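Local coordinates for protein CarG (Serratia, PDB 4O7J) that probably protects the Serratia cell from carbapenem antibiotics as an intrinsic resistance protein, and structurally resembles lysozyme inhibitors, at residues T33-F42 / T63-D74. Sequence-based numbering, arbitrary orientation.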
loop_
_atom_site.group_PDB
_atom_site.type_symbol
_atom_site.label_atom_id
_atom_site.label_comp_id
_atom_site.label_asym_id
_atom_site.label_seq_id
_atom_site.Cartn_x
_atom_site.Cartn_y
_atom_site.Cartn_z
ATOM N N THR A 33 -10.285 14.195 -9.266
ATOM C CA THR A 33 -9.684 15.513 -9.058
ATOM C C THR A 33 -8.858 15.790 -10.329
ATOM O O THR A 33 -8.580 14.864 -11.055
ATOM C CB THR A 33 -8.745 15.524 -7.797
ATOM O OG1 THR A 33 -9.491 15.194 -6.601
ATOM C CG2 THR A 33 -8.164 16.885 -7.572
ATOM N N SER A 34 -8.389 17.033 -10.544
ATOM C CA SER A 34 -7.524 17.385 -11.702
ATOM C C SER A 34 -6.160 16.721 -11.753
ATOM O O SER A 34 -5.583 16.553 -12.835
ATOM C CB SER A 34 -7.377 18.956 -11.891
ATOM O OG SER A 34 -7.503 19.670 -10.686
ATOM N N HIS A 35 -5.659 16.286 -10.589
ATOM C CA HIS A 35 -4.372 15.618 -10.515
ATOM C C HIS A 35 -4.466 14.316 -9.756
ATOM O O HIS A 35 -4.930 14.304 -8.636
ATOM C CB HIS A 35 -3.404 16.473 -9.729
ATOM C CG HIS A 35 -3.295 17.860 -10.255
ATOM N ND1 HIS A 35 -2.680 18.143 -11.447
ATOM C CD2 HIS A 35 -3.738 19.039 -9.766
ATOM C CE1 HIS A 35 -2.738 19.444 -11.674
ATOM N NE2 HIS A 35 -3.373 20.011 -10.667
ATOM N N PRO A 36 -4.048 13.207 -10.312
ATOM C CA PRO A 36 -3.736 12.044 -9.472
ATOM C C PRO A 36 -2.625 12.309 -8.469
ATOM O O PRO A 36 -1.708 13.034 -8.709
ATOM C CB PRO A 36 -3.239 11.012 -10.447
ATOM C CG PRO A 36 -3.471 11.548 -11.788
ATOM C CD PRO A 36 -3.635 13.006 -11.683
ATOM N N ASN A 37 -2.774 11.668 -7.333
ATOM C CA ASN A 37 -1.775 11.616 -6.327
ATOM C C ASN A 37 -0.878 10.436 -6.592
ATOM O O ASN A 37 -1.308 9.338 -6.540
ATOM C CB ASN A 37 -2.442 11.439 -5.001
ATOM C CG ASN A 37 -1.782 12.221 -3.965
ATOM O OD1 ASN A 37 -2.264 13.256 -3.536
ATOM N ND2 ASN A 37 -0.627 11.808 -3.646
ATOM N N LEU A 38 0.371 10.708 -6.904
ATOM C CA LEU A 38 1.328 9.638 -7.162
ATOM C C LEU A 38 1.852 9.095 -5.853
ATOM O O LEU A 38 2.075 9.829 -4.881
ATOM C CB LEU A 38 2.484 10.175 -7.978
ATOM C CG LEU A 38 2.205 10.615 -9.405
ATOM C CD1 LEU A 38 3.535 10.954 -10.040
ATOM C CD2 LEU A 38 1.505 9.526 -10.166
ATOM N N GLY A 39 2.028 7.790 -5.828
ATOM C CA GLY A 39 2.462 7.074 -4.664
ATOM C C GLY A 39 3.454 5.959 -4.936
ATOM O O GLY A 39 3.367 5.283 -5.989
ATOM N N LEU A 40 4.420 5.805 -4.029
ATOM C CA LEU A 40 5.376 4.695 -4.106
ATOM C C LEU A 40 5.070 3.671 -2.975
ATOM O O LEU A 40 4.953 4.058 -1.794
ATOM C CB LEU A 40 6.769 5.219 -3.835
ATOM C CG LEU A 40 7.228 6.251 -4.836
ATOM C CD1 LEU A 40 8.591 6.806 -4.418
ATOM C CD2 LEU A 40 7.358 5.646 -6.219
ATOM N N THR A 41 5.039 2.412 -3.332
ATOM C CA THR A 41 4.844 1.307 -2.379
ATOM C C THR A 41 6.043 0.332 -2.555
ATOM O O THR A 41 6.415 0.018 -3.687
ATOM C CB THR A 41 3.470 0.619 -2.618
ATOM O OG1 THR A 41 2.419 1.597 -2.707
ATOM C CG2 THR A 41 3.138 -0.329 -1.406
ATOM N N PHE A 42 6.683 -0.058 -1.440
ATOM C CA PHE A 42 7.903 -0.874 -1.395
ATOM C C PHE A 42 7.637 -2.248 -0.831
ATOM O O PHE A 42 7.065 -2.400 0.212
ATOM C CB PHE A 42 8.989 -0.204 -0.587
ATOM C CG PHE A 42 9.451 1.142 -1.145
ATOM C CD1 PHE A 42 8.801 2.291 -0.756
ATOM C CD2 PHE A 42 10.508 1.213 -2.006
ATOM C CE1 PHE A 42 9.138 3.512 -1.266
ATOM C CE2 PHE A 42 10.907 2.439 -2.515
ATOM C CZ PHE A 42 10.186 3.579 -2.173
ATOM N N THR A 63 1.873 3.300 1.746
ATOM C CA THR A 63 2.240 3.991 0.471
ATOM C C THR A 63 2.659 5.436 0.762
ATOM O O THR A 63 1.935 6.170 1.463
ATOM C CB THR A 63 1.042 3.884 -0.495
ATOM O OG1 THR A 63 0.749 2.515 -0.674
ATOM C CG2 THR A 63 1.307 4.540 -1.802
ATOM N N TRP A 64 3.775 5.853 0.156
ATOM C CA TRP A 64 4.281 7.194 0.188
ATOM C C TRP A 64 3.649 8.043 -0.911
ATOM O O TRP A 64 3.915 7.827 -2.078
ATOM C CB TRP A 64 5.819 7.242 0.009
ATOM C CG TRP A 64 6.604 6.485 1.010
ATOM C CD1 TRP A 64 6.745 5.132 1.070
ATOM C CD2 TRP A 64 7.402 7.017 2.063
ATOM N NE1 TRP A 64 7.517 4.777 2.123
ATOM C CE2 TRP A 64 7.920 5.914 2.787
ATOM C CE3 TRP A 64 7.722 8.336 2.489
ATOM C CZ2 TRP A 64 8.844 6.070 3.836
ATOM C CZ3 TRP A 64 8.545 8.479 3.624
ATOM C CH2 TRP A 64 9.117 7.362 4.267
ATOM N N PHE A 65 2.811 9.016 -0.523
ATOM C CA PHE A 65 2.107 9.819 -1.473
ATOM C C PHE A 65 2.683 11.234 -1.550
ATOM O O PHE A 65 3.127 11.823 -0.519
ATOM C CB PHE A 65 0.617 9.909 -1.105
ATOM C CG PHE A 65 -0.179 8.682 -1.430
ATOM C CD1 PHE A 65 -0.529 8.368 -2.715
ATOM C CD2 PHE A 65 -0.597 7.868 -0.404
ATOM C CE1 PHE A 65 -1.309 7.282 -2.999
ATOM C CE2 PHE A 65 -1.348 6.725 -0.679
ATOM C CZ PHE A 65 -1.708 6.456 -1.971
ATOM N N ASP A 66 2.605 11.790 -2.726
ATOM C CA ASP A 66 2.763 13.224 -2.893
ATOM C C ASP A 66 1.504 13.948 -2.419
ATOM O O ASP A 66 0.440 13.307 -2.248
ATOM C CB ASP A 66 3.240 13.594 -4.302
ATOM C CG ASP A 66 2.118 13.657 -5.332
ATOM O OD1 ASP A 66 0.948 13.951 -5.007
ATOM O OD2 ASP A 66 2.422 13.354 -6.509
ATOM N N TYR A 67 1.613 15.211 -2.093
ATOM C CA TYR A 67 0.498 15.918 -1.544
ATOM C C TYR A 67 0.415 17.289 -2.117
ATOM O O TYR A 67 1.405 17.914 -2.298
ATOM C CB TYR A 67 0.600 15.988 -0.037
ATOM C CG TYR A 67 0.388 14.658 0.670
ATOM C CD1 TYR A 67 -0.877 14.115 0.839
ATOM C CD2 TYR A 67 1.436 13.953 1.174
ATOM C CE1 TYR A 67 -1.057 12.914 1.502
ATOM C CE2 TYR A 67 1.274 12.764 1.816
ATOM C CZ TYR A 67 0.029 12.252 1.992
ATOM O OH TYR A 67 -0.090 11.073 2.644
ATOM N N ARG A 68 -0.796 17.723 -2.414
ATOM C CA ARG A 68 -1.041 19.101 -2.812
ATOM C C ARG A 68 -1.862 19.903 -1.818
ATOM O O ARG A 68 -2.567 19.365 -1.024
ATOM C CB ARG A 68 -1.705 19.160 -4.167
ATOM C CG ARG A 68 -0.967 18.411 -5.216
ATOM C CD ARG A 68 -1.627 18.484 -6.544
ATOM N NE ARG A 68 -0.928 17.616 -7.434
ATOM C CZ ARG A 68 -0.242 17.989 -8.481
ATOM N NH1 ARG A 68 0.409 17.106 -9.206
ATOM N NH2 ARG A 68 -0.235 19.235 -8.835
ATOM N N LEU A 69 -1.732 21.207 -1.894
ATOM C CA LEU A 69 -2.488 22.113 -1.056
ATOM C C LEU A 69 -4.006 22.018 -1.246
ATOM O O LEU A 69 -4.767 22.145 -0.318
ATOM C CB LEU A 69 -2.038 23.537 -1.345
ATOM C CG LEU A 69 -2.600 24.659 -0.513
ATOM C CD1 LEU A 69 -2.536 24.365 0.973
ATOM C CD2 LEU A 69 -1.915 25.960 -0.805
ATOM N N SER A 70 -4.419 21.788 -2.471
ATOM C CA SER A 70 -5.833 21.651 -2.793
ATOM C C SER A 70 -5.915 20.867 -4.081
ATOM O O SER A 70 -4.896 20.635 -4.744
ATOM C CB SER A 70 -6.473 23.042 -2.974
ATOM O OG SER A 70 -5.910 23.727 -4.089
ATOM N N ALA A 71 -7.147 20.517 -4.425
ATOM C CA ALA A 71 -7.484 19.719 -5.608
ATOM C C ALA A 71 -6.837 20.251 -6.868
ATOM O O ALA A 71 -6.240 19.503 -7.647
ATOM C CB ALA A 71 -9.006 19.686 -5.788
ATOM N N SER A 72 -6.979 21.542 -7.101
ATOM C CA SER A 72 -6.550 22.101 -8.365
ATOM C C SER A 72 -5.186 22.752 -8.386
ATOM O O SER A 72 -4.803 23.270 -9.409
ATOM C CB SER A 72 -7.599 23.088 -8.867
ATOM O OG SER A 72 -8.884 22.552 -8.602
ATOM N N ALA A 73 -4.476 22.754 -7.265
ATOM C CA ALA A 73 -3.148 23.324 -7.241
ATOM C C ALA A 73 -2.187 22.648 -8.227
ATOM O O ALA A 73 -2.159 21.463 -8.340
ATOM C CB ALA A 73 -2.592 23.324 -5.831
ATOM N N ASP A 74 -1.427 23.454 -8.939
ATOM C CA ASP A 74 -0.448 22.971 -9.893
ATOM C C ASP A 74 0.979 22.997 -9.279
ATOM O O ASP A 74 1.938 23.302 -9.911
ATOM C CB ASP A 74 -0.595 23.752 -11.204
ATOM C CG ASP A 74 -2.059 23.794 -11.691
ATOM O OD1 ASP A 74 -2.759 22.790 -11.585
ATOM O OD2 ASP A 74 -2.527 24.840 -12.156
HETATM O O HOH W 1 -1.131 14.981 -6.499
HETATM O O HOH W 2 -3.077 16.204 -2.264
#
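An antiparallel pairing in the first beta-sheet of CarG joins strand 37-45 to the short strand 64-65 through Leu40 and Trp64, a hydrogen-bonded pair: Leu40 N to Trp64 O and Trp64 N to Leu40 O are both 2.9 Å. Next to them Gly39 faces Phe65 with CA atoms 4.2 Å apart, and lacking a side chain it lets the Phe65 ring and the Thr63 methyl group fill that face, where Ile53 of the second subunit packs on both. There too the hydroxyls Thr41 OG1 and Thr63 OG1 hydrogen-bond at 2.8 Å. Asp66 N extends the pairing to Leu38 O in a nearly straight bond (170°). Beyond it the chains separate, and a water bridges Pro36 O, Asp66 OD1 and Arg68 NE.

At the loop end the long, flat-ended Arg68 lays its guanidinium over one face of the His35 ring, planes 6° apart. Its chain, extended from CG to NE, carries the group there, and a bond from NH2 to Ala73 O helps fix its rotation. The imidazole suits the place because its flat face takes the guanidinium while NE2, at the ring edge, points an N-H at the loop: His35 NE2 donates to Asp74 OD1 at 3.0 Å, the carboxylate plane turned 77° from the ring.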